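Dihydroorotase (Agrobacterium tumefaciens, PDB 2OGJ) probably acts as a zinc-dependent deacetylase of the amidohydrolase superfamily, hydrolysing the acetyl ester of (R)-mandelate and, less efficiently, acetyl glycolate in vitro. Local coordinates at residues A[190-195]-A[220-225]; A[202-207]-A[330-335]; A[215-220]-A[242-247]. One frame throughout, in Å; residues are numbered along the deposited sequence.

Overall arrangement
Interactions 1, 2 and 3 lie in the TIM barrel, around strands 206-209 and 228-230 and the helices outside them. Along the chain the segments come in the order 190-195, 202-207, 215-220 running on into 220-225, 242-247 and, much later, 330-335. Interactions 1 and 3, with centres about 14 Å apart, share the helix 216-222 and overlap at Leu220, which touches the other segment in interaction 3 alone. Centre to centre, interaction 2 lies about 14 Å from interaction 1 and about 22 Å from interaction 3. Met205 and Val207 pack against interaction 1, and Val207 also touches Val219. Lysines of a neighbouring subunit reach interaction 3, tying the barrel's outer layer to the assembly.

Interaction 1 of 3, residues A[190-195]-A[220-225]; sequences PVKLGK and LEILGP
Lys192 and Ile222 bring the two backbones to 6.8 Å between their CA atoms, and the Lys195 and Leu223 CA atoms follow at 7.3 Å, so the approach falls where the helix 216-222 runs out. Ile222 carries most of the contact. Its CG1, anti to the backbone N (chi1 158°), is sent toward the helix 189-201, and chi2 (79°) then sets the place of CD1, while CG2 takes a separate direction and meets Val191 CG1 at 3.9 Å. Lys195 slides past Ile222 the opposite way, and its CB packs on Ile222 CG1 at 3.8 Å. The two helices precede and follow strand 206-209 in the chain, the alternation of a TIM barrel, and Ile222 and Val191 join neighbours in its outer layer. Beyond the apolar part, the bend at chi2 (60°) and the extended remainder of the Lys195 chain take it along the Ile222 carbonyl, CD lying 4.0 Å from Ile222 O. Its NZ ends 4.1 Å from Gly224 N, and both nitrogens bind Asp227 OD1, the lysine by a salt bridge. Lys192 also packs against Glu218 of the second subunit.

Interaction 2 of 3, residues A[202-207]-A[330-335]; sequences KVPMMV and ASVIRL
Arg334 and Lys202, each the positive-phi C-prime residue of a Schellman motif, are joined by a hydrogen bond, so that the end of one helix reaches the end of the other through a side chain. Both belong to the TIM barrel: residues 202-207 carry the chain from the helix 189-201 into strand 206-209, and the helix 327-332 closes within residues 330-335. The Schellman turn at Arg334 is documented by Leu335 N bonding to Ala330 O and Arg334 N to Ser331 O; at Lys202 the matching bonds are Val203 N to Ala198 O and Lys202 N to Lys199 O. From CG to NE the arginine is extended, which lets the guanidinium span the distance between the segments. Pro204 CD lies over one face of that group, 3.7 Å from Arg334 NH2, and Pro204 CG lies 3.9 Å from Val332 O. Farther in, Val332 touches Phe286 and Val228, while Ile333 turns to strand 100-106, placing this helix end against the barrel strands. Asp227 OD2 accepts from Met205 N, just past the proline. The joining bond uses the edge of the guanidinium, with Lys202 O 9° from its plane. It is nearly straight, 166° at the hydrogen, and Arg334 NH2 lies 3.0 Å from Lys202 O.

Interaction 3 of 3, residues A[215-220]-A[242-247]; sequences LYDEVL and MEDEDL
Leu247 packs against Tyr216, Asp217 and Leu220 of the helix 216-222, and its backbone comes within 6.0 Å of Asp217, CA to CA. The tightly interlocked part is apolar. Leu247 CD1 lies over one face of the Tyr216 ring, 4.2 Å from the centroid and 22° off the ring normal, a CH-pi contact displaced toward the rim. The other methyl, CD2, meets Leu220 CD2 at 3.8 Å, and Leu220 CD1 in turn sits at the edge of the tyrosine ring. In Tyr216, chi1 (-163°) sends the ring toward Leu247 and chi2 (-36°) turns its face to CD1, while its hydroxyl is hydrogen-bonded with Cys232 O. The Tyr216 side chain is about 7 Å from that of His231, a zinc ligand.

The other flank differs in kind: its carboxylates come just as close but make no direct bond between the segments. Asp217 lays its carboxylate beside Leu247, OD1 being 3.6 Å from Leu247 CG, and that same OD1 is 3.9 Å from Asp244 OD2. Lys196 of the third subunit forms salt bridges with Asp217 OD2 and Asp244 OD2, which probably offsets the proximity of like charges. Asp244 also caps the N-terminus of the helix 245-253: its OD1 accepts from Leu247 N at 3.2 Å, approached from well above the carboxylate plane, and weakly from Asp246 N. At the outer margin the exposed Asp246 is salt-bridged to Lys199 of the third subunit, so this side forms part of a subunit interface.

Nearer the barrel, Tyr216 touches Val209 of strand 206-209, and both Tyr216 and Leu220 pack on Val229 of strand 228-230. Leu220 also reaches Leu250 and Ala251, so the helices 216-222 and 245-253 meet through this cluster on the outside of the neighbouring parallel strands 206-209 and 228-230.

Interaction 1 of 3, residues A[190-195]-A[220-225]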
loop_
_atom_site.group_PDB
_atom_site.type_symbol
_atom_site.label_atom_id
_atom_site.label_comp_id
_atom_site.label_asym_id
_atom_site.label_seq_id
_atom_site.Cartn_x
_atom_site.Cartn_y
_atom_site.Cartn_z
ATOM N N PRO A 190 -9.285 -1.958 -13.258
ATOM C CA PRO A 190 -9.307 -0.708 -14.024
ATOM C C PRO A 190 -9.928 -0.813 -15.416
ATOM O O PRO A 190 -10.526 0.149 -15.900
ATOM C CB PRO A 190 -7.838 -0.287 -14.049
ATOM C CG PRO A 190 -7.082 -1.568 -13.823
ATOM C CD PRO A 190 -7.915 -2.285 -12.820
ATOM N N VAL A 191 -9.795 -1.975 -16.056
ATOM C CA VAL A 191 -10.366 -2.185 -17.388
ATOM C C VAL A 191 -11.893 -2.233 -17.264
ATOM O O VAL A 191 -12.614 -1.674 -18.107
ATOM C CB VAL A 191 -9.898 -3.523 -18.032
ATOM C CG1 VAL A 191 -10.410 -3.611 -19.451
ATOM C CG2 VAL A 191 -8.396 -3.634 -18.020
ATOM N N LYS A 192 -12.394 -2.907 -16.228
ATOM C CA LYS A 192 -13.838 -2.982 -16.062
ATOM C C LYS A 192 -14.341 -1.575 -15.788
ATOM O O LYS A 192 -15.310 -1.123 -16.398
ATOM C CB LYS A 192 -14.222 -3.933 -14.920
ATOM C CG LYS A 192 -13.912 -5.415 -15.216
ATOM C CD LYS A 192 -14.896 -6.381 -14.544
ATOM C CE LYS A 192 -16.371 -6.077 -14.951
ATOM N NZ LYS A 192 -16.655 -6.022 -16.446
ATOM N N LEU A 193 -13.660 -0.872 -14.891
ATOM C CA LEU A 193 -14.020 0.503 -14.562
ATOM C C LEU A 193 -14.005 1.334 -15.829
ATOM O O LEU A 193 -14.907 2.152 -16.078
ATOM C CB LEU A 193 -13.015 1.078 -13.567
ATOM C CG LEU A 193 -13.325 0.876 -12.088
ATOM C CD1 LEU A 193 -12.056 1.017 -11.266
ATOM C CD2 LEU A 193 -14.368 1.902 -11.670
ATOM N N GLY A 194 -12.953 1.125 -16.619
ATOM C CA GLY A 194 -12.821 1.839 -17.870
ATOM C C GLY A 194 -14.055 1.624 -18.716
ATOM O O GLY A 194 -14.654 2.581 -19.213
ATOM N N LYS A 195 -14.448 0.363 -18.872
ATOM C CA LYS A 195 -15.612 0.018 -19.673
ATOM C C LYS A 195 -16.890 0.695 -19.157
ATOM O O LYS A 195 -17.745 1.130 -19.935
ATOM C CB LYS A 195 -15.772 -1.502 -19.700
ATOM C CG LYS A 195 -16.871 -1.976 -20.625
ATOM C CD LYS A 195 -16.588 -1.542 -22.048
ATOM C CE LYS A 195 -17.773 -1.822 -22.935
ATOM N NZ LYS A 195 -17.512 -1.415 -24.336
ATOM N N LEU A 220 -10.178 -8.894 -23.807
ATOM C CA LEU A 220 -11.059 -9.230 -24.926
ATOM C C LEU A 220 -12.473 -9.623 -24.435
ATOM O O LEU A 220 -13.481 -9.381 -25.113
ATOM C CB LEU A 220 -10.444 -10.383 -25.725
ATOM C CG LEU A 220 -9.594 -10.090 -26.973
ATOM C CD1 LEU A 220 -8.779 -8.815 -26.804
ATOM C CD2 LEU A 220 -8.691 -11.289 -27.245
ATOM N N GLU A 221 -12.532 -10.239 -23.254
ATOM C CA GLU A 221 -13.802 -10.663 -22.655
ATOM C C GLU A 221 -14.669 -9.451 -22.298
ATOM O O GLU A 221 -15.842 -9.400 -22.651
ATOM C CB GLU A 221 -13.559 -11.485 -21.379
ATOM C CG GLU A 221 -12.710 -12.758 -21.532
ATOM C CD GLU A 221 -13.464 -13.936 -22.149
ATOM O OE1 GLU A 221 -14.714 -13.943 -22.074
ATOM O OE2 GLU A 221 -12.806 -14.863 -22.690
ATOM N N ILE A 222 -14.087 -8.482 -21.594
ATOM C CA ILE A 222 -14.814 -7.281 -21.187
ATOM C C ILE A 222 -15.109 -6.281 -22.318
ATOM O O ILE A 222 -16.064 -5.513 -22.237
ATOM C CB ILE A 222 -14.078 -6.574 -19.997
ATOM C CG1 ILE A 222 -14.480 -5.110 -19.907
ATOM C CG2 ILE A 222 -12.601 -6.718 -20.133
ATOM C CD1 ILE A 222 -15.826 -4.908 -19.256
ATOM N N LEU A 223 -14.316 -6.297 -23.381
ATOM C CA LEU A 223 -14.538 -5.383 -24.497
ATOM C C LEU A 223 -15.789 -5.725 -25.301
ATOM O O LEU A 223 -16.395 -6.774 -25.109
ATOM C CB LEU A 223 -13.325 -5.386 -25.425
ATOM C CG LEU A 223 -12.247 -4.323 -25.210
ATOM C CD1 LEU A 223 -11.840 -4.218 -23.752
ATOM C CD2 LEU A 223 -11.066 -4.679 -26.076
ATOM N N GLY A 224 -16.158 -4.841 -26.219
ATOM C CA GLY A 224 -17.344 -5.038 -27.041
ATOM C C GLY A 224 -17.224 -4.269 -28.354
ATOM O O GLY A 224 -16.216 -3.611 -28.593
ATOM N N PRO A 225 -18.249 -4.347 -29.222
ATOM C CA PRO A 225 -18.263 -3.664 -30.516
ATOM C C PRO A 225 -17.744 -2.230 -30.506
ATOM O O PRO A 225 -18.186 -1.403 -29.692
ATOM C CB PRO A 225 -19.729 -3.737 -30.912
ATOM C CG PRO A 225 -20.106 -5.070 -30.450
ATOM C CD PRO A 225 -19.484 -5.137 -29.058
#

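Interaction 2 of 3, residues A[202-207]-A[330-335]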
loop_
_atom_site.group_PDB
_atom_site.type_symbol
_atom_site.label_atom_id
_atom_site.label_comp_id
_atom_site.label_asym_id
_atom_site.label_seq_id
_atom_site.Cartn_x
_atom_site.Cartn_y
_atom_site.Cartn_z
ATOM N N LYS A 202 -20.645 6.922 -23.648
ATOM C CA LYS A 202 -21.117 6.437 -24.941
ATOM C C LYS A 202 -19.982 6.620 -25.939
ATOM O O LYS A 202 -20.177 7.143 -27.038
ATOM C CB LYS A 202 -22.363 7.210 -25.393
ATOM C CG LYS A 202 -23.556 7.049 -24.448
ATOM C CD LYS A 202 -24.824 7.707 -24.995
ATOM C CE LYS A 202 -24.614 9.193 -25.240
ATOM N NZ LYS A 202 -25.765 9.780 -25.973
ATOM N N VAL A 203 -18.802 6.147 -25.552
ATOM C CA VAL A 203 -17.611 6.291 -26.370
ATOM C C VAL A 203 -16.778 4.993 -26.412
ATOM O O VAL A 203 -16.856 4.157 -25.507
ATOM C CB VAL A 203 -16.790 7.491 -25.812
ATOM C CG1 VAL A 203 -15.862 7.025 -24.686
ATOM C CG2 VAL A 203 -16.066 8.215 -26.935
ATOM N N PRO A 204 -15.981 4.797 -27.474
ATOM C CA PRO A 204 -15.176 3.578 -27.557
ATOM C C PRO A 204 -13.993 3.553 -26.604
ATOM O O PRO A 204 -13.562 4.587 -26.117
ATOM C CB PRO A 204 -14.752 3.549 -29.017
ATOM C CG PRO A 204 -14.645 5.001 -29.340
ATOM C CD PRO A 204 -15.881 5.571 -28.718
HETATM N N MSE A 205 -13.464 2.362 -26.359
HETATM C CA MSE A 205 -12.343 2.196 -25.447
HETATM C C MSE A 205 -11.151 1.509 -26.120
HETATM O O MSE A 205 -11.297 0.436 -26.701
HETATM C CB MSE A 205 -12.795 1.369 -24.236
HETATM C CG MSE A 205 -11.810 1.357 -23.081
HETATM SE SE MSE A 205 -12.340 0.286 -21.747
HETATM C CE MSE A 205 -10.871 0.182 -20.825
HETATM N N MSE A 206 -9.976 2.131 -26.054
HETATM C CA MSE A 206 -8.775 1.539 -26.650
HETATM C C MSE A 206 -7.950 0.941 -25.526
HETATM O O MSE A 206 -7.541 1.652 -24.604
HETATM C CB MSE A 206 -7.938 2.588 -27.413
HETATM C CG MSE A 206 -6.583 2.054 -27.950
HETATM SE SE MSE A 206 -5.604 3.187 -28.988
HETATM C CE MSE A 206 -4.549 3.757 -27.853
ATOM N N VAL A 207 -7.706 -0.365 -25.586
ATOM C CA VAL A 207 -6.939 -0.991 -24.523
ATOM C C VAL A 207 -5.636 -1.635 -24.974
ATOM O O VAL A 207 -5.598 -2.446 -25.893
ATOM C CB VAL A 207 -7.784 -2.036 -23.771
ATOM C CG1 VAL A 207 -7.152 -2.348 -22.428
ATOM C CG2 VAL A 207 -9.190 -1.510 -23.569
ATOM N N ALA A 330 -10.739 5.718 -39.056
ATOM C CA ALA A 330 -11.630 6.866 -39.085
ATOM C C ALA A 330 -12.985 6.500 -38.493
ATOM O O ALA A 330 -13.628 7.317 -37.834
ATOM C CB ALA A 330 -11.800 7.366 -40.505
ATOM N N SER A 331 -13.433 5.277 -38.744
ATOM C CA SER A 331 -14.713 4.846 -38.203
ATOM C C SER A 331 -14.669 4.862 -36.676
ATOM O O SER A 331 -15.651 5.225 -36.031
ATOM C CB SER A 331 -15.057 3.442 -38.702
ATOM O OG SER A 331 -13.936 2.586 -38.599
ATOM N N VAL A 332 -13.529 4.474 -36.108
ATOM C CA VAL A 332 -13.387 4.451 -34.662
ATOM C C VAL A 332 -13.550 5.849 -34.084
ATOM O O VAL A 332 -14.180 6.027 -33.040
ATOM C CB VAL A 332 -11.999 3.928 -34.222
ATOM C CG1 VAL A 332 -11.909 3.925 -32.682
ATOM C CG2 VAL A 332 -11.759 2.551 -34.788
ATOM N N ILE A 333 -12.985 6.845 -34.758
ATOM C CA ILE A 333 -13.079 8.197 -34.236
ATOM C C ILE A 333 -14.258 8.974 -34.785
ATOM O O ILE A 333 -14.409 10.169 -34.529
ATOM C CB ILE A 333 -11.755 8.982 -34.452
ATOM C CG1 ILE A 333 -11.309 8.893 -35.901
ATOM C CG2 ILE A 333 -10.672 8.422 -33.541
ATOM C CD1 ILE A 333 -10.093 9.708 -36.196
ATOM N N ARG A 334 -15.114 8.278 -35.519
ATOM C CA ARG A 334 -16.297 8.883 -36.096
ATOM C C ARG A 334 -15.939 10.002 -37.060
ATOM O O ARG A 334 -16.578 11.054 -37.076
ATOM C CB ARG A 334 -17.224 9.396 -34.980
ATOM C CG ARG A 334 -17.875 8.270 -34.166
ATOM C CD ARG A 334 -18.464 8.753 -32.840
ATOM N NE ARG A 334 -18.751 7.637 -31.927
ATOM C CZ ARG A 334 -18.978 7.768 -30.618
ATOM N NH1 ARG A 334 -18.957 8.971 -30.038
ATOM N NH2 ARG A 334 -19.216 6.687 -29.881
ATOM N N LEU A 335 -14.904 9.768 -37.858
ATOM C CA LEU A 335 -14.474 10.733 -38.863
ATOM C C LEU A 335 -15.151 10.334 -40.161
ATOM O O LEU A 335 -14.933 9.224 -40.660
ATOM C CB LEU A 335 -12.957 10.687 -39.049
ATOM C CG LEU A 335 -12.406 11.597 -40.151
ATOM C CD1 LEU A 335 -12.896 13.029 -39.917
ATOM C CD2 LEU A 335 -10.868 11.521 -40.168
#

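Interaction 3 of 3, residues A[215-220]-A[242-247]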
loop_
_atom_site.group_PDB
_atom_site.type_symbol
_atom_site.label_atom_id
_atom_site.label_comp_id
_atom_site.label_asym_id
_atom_site.label_seq_id
_atom_site.Cartn_x
_atom_site.Cartn_y
_atom_site.Cartn_z
ATOM N N LEU A 215 -4.458 -9.742 -17.966
ATOM C CA LEU A 215 -4.422 -10.618 -19.134
ATOM C C LEU A 215 -5.147 -10.230 -20.402
ATOM O O LEU A 215 -6.262 -9.713 -20.371
ATOM C CB LEU A 215 -4.858 -12.025 -18.724
ATOM C CG LEU A 215 -3.744 -12.826 -18.057
ATOM C CD1 LEU A 215 -4.330 -13.960 -17.258
ATOM C CD2 LEU A 215 -2.787 -13.329 -19.128
ATOM N N TYR A 216 -4.487 -10.522 -21.521
ATOM C CA TYR A 216 -4.981 -10.244 -22.870
ATOM C C TYR A 216 -6.351 -10.879 -23.040
ATOM O O TYR A 216 -7.271 -10.287 -23.593
ATOM C CB TYR A 216 -4.014 -10.852 -23.892
ATOM C CG TYR A 216 -4.126 -10.337 -25.312
ATOM C CD1 TYR A 216 -5.360 -9.999 -25.873
ATOM C CD2 TYR A 216 -2.989 -10.232 -26.117
ATOM C CE1 TYR A 216 -5.456 -9.570 -27.195
ATOM C CE2 TYR A 216 -3.078 -9.808 -27.445
ATOM C CZ TYR A 216 -4.318 -9.479 -27.973
ATOM O OH TYR A 216 -4.416 -9.058 -29.277
ATOM N N ASP A 217 -6.461 -12.103 -22.551
ATOM C CA ASP A 217 -7.682 -12.882 -22.641
ATOM C C ASP A 217 -8.833 -12.209 -21.888
ATOM O O ASP A 217 -9.982 -12.182 -22.354
ATOM C CB ASP A 217 -7.416 -14.275 -22.064
ATOM C CG ASP A 217 -6.101 -14.894 -22.575
ATOM O OD1 ASP A 217 -6.162 -15.993 -23.163
ATOM O OD2 ASP A 217 -5.011 -14.302 -22.392
ATOM N N GLU A 218 -8.511 -11.664 -20.718
ATOM C CA GLU A 218 -9.493 -11.010 -19.871
ATOM C C GLU A 218 -10.035 -9.743 -20.504
ATOM O O GLU A 218 -11.229 -9.475 -20.432
ATOM C CB GLU A 218 -8.875 -10.701 -18.500
ATOM C CG GLU A 218 -8.761 -11.908 -17.589
ATOM C CD GLU A 218 -8.097 -11.580 -16.260
ATOM O OE1 GLU A 218 -8.556 -12.102 -15.215
ATOM O OE2 GLU A 218 -7.110 -10.809 -16.257
ATOM N N VAL A 219 -9.149 -8.970 -21.123
ATOM C CA VAL A 219 -9.538 -7.722 -21.765
ATOM C C VAL A 219 -10.506 -7.960 -22.919
ATOM O O VAL A 219 -11.529 -7.286 -23.019
ATOM C CB VAL A 219 -8.315 -6.961 -22.287
ATOM C CG1 VAL A 219 -8.761 -5.650 -22.924
ATOM C CG2 VAL A 219 -7.344 -6.710 -21.154
ATOM N N LEU A 220 -10.178 -8.894 -23.807
ATOM C CA LEU A 220 -11.059 -9.230 -24.926
ATOM C C LEU A 220 -12.473 -9.623 -24.435
ATOM O O LEU A 220 -13.481 -9.381 -25.113
ATOM C CB LEU A 220 -10.444 -10.383 -25.725
ATOM C CG LEU A 220 -9.594 -10.090 -26.973
ATOM C CD1 LEU A 220 -8.779 -8.815 -26.804
ATOM C CD2 LEU A 220 -8.691 -11.289 -27.245
HETATM N N MSE A 242 -0.084 -15.875 -30.534
HETATM C CA MSE A 242 0.415 -17.060 -31.220
HETATM C C MSE A 242 0.958 -18.137 -30.274
HETATM O O MSE A 242 1.193 -19.274 -30.689
HETATM C CB MSE A 242 1.469 -16.650 -32.261
HETATM C CG MSE A 242 1.254 -17.246 -33.669
HETATM SE SE MSE A 242 -0.486 -17.304 -34.221
HETATM C CE MSE A 242 -0.919 -15.597 -34.168
ATOM N N GLU A 243 1.134 -17.790 -29.002
ATOM C CA GLU A 243 1.625 -18.736 -27.998
ATOM C C GLU A 243 0.478 -19.478 -27.291
ATOM O O GLU A 243 0.689 -20.484 -26.611
ATOM C CB GLU A 243 2.465 -17.992 -26.957
ATOM C CG GLU A 243 1.847 -16.663 -26.545
ATOM C CD GLU A 243 2.364 -16.123 -25.227
ATOM O OE1 GLU A 243 3.572 -16.283 -24.931
ATOM O OE2 GLU A 243 1.549 -15.518 -24.493
ATOM N N ASP A 244 -0.738 -18.974 -27.462
ATOM C CA ASP A 244 -1.919 -19.558 -26.834
ATOM C C ASP A 244 -3.056 -19.686 -27.842
ATOM O O ASP A 244 -3.711 -18.695 -28.173
ATOM C CB ASP A 244 -2.373 -18.667 -25.675
ATOM C CG ASP A 244 -3.477 -19.291 -24.839
ATOM O OD1 ASP A 244 -4.251 -20.122 -25.365
ATOM O OD2 ASP A 244 -3.576 -18.929 -23.644
ATOM N N GLU A 245 -3.295 -20.904 -28.322
ATOM C CA GLU A 245 -4.366 -21.138 -29.289
ATOM C C GLU A 245 -5.728 -20.705 -28.762
ATOM O O GLU A 245 -6.611 -20.357 -29.538
ATOM C CB GLU A 245 -4.419 -22.618 -29.690
ATOM C CG GLU A 245 -3.392 -23.013 -30.737
ATOM C CD GLU A 245 -3.769 -22.542 -32.131
ATOM O OE1 GLU A 245 -2.897 -22.593 -33.022
ATOM O OE2 GLU A 245 -4.938 -22.131 -32.341
ATOM N N ASP A 246 -5.902 -20.743 -27.443
ATOM C CA ASP A 246 -7.166 -20.330 -26.830
ATOM C C ASP A 246 -7.319 -18.835 -27.032
ATOM O O ASP A 246 -8.411 -18.355 -27.368
ATOM C CB ASP A 246 -7.170 -20.642 -25.336
ATOM C CG ASP A 246 -7.202 -22.120 -25.057
ATOM O OD1 ASP A 246 -6.872 -22.524 -23.924
ATOM O OD2 ASP A 246 -7.567 -22.877 -25.978
ATOM N N LEU A 247 -6.215 -18.111 -26.821
ATOM C CA LEU A 247 -6.192 -16.665 -26.987
ATOM C C LEU A 247 -6.447 -16.329 -28.448
ATOM O O LEU A 247 -7.265 -15.457 -28.765
ATOM C CB LEU A 247 -4.831 -16.089 -26.581
ATOM C CG LEU A 247 -4.749 -14.598 -26.209
ATOM C CD1 LEU A 247 -3.519 -14.018 -26.824
ATOM C CD2 LEU A 247 -5.965 -13.815 -26.679
#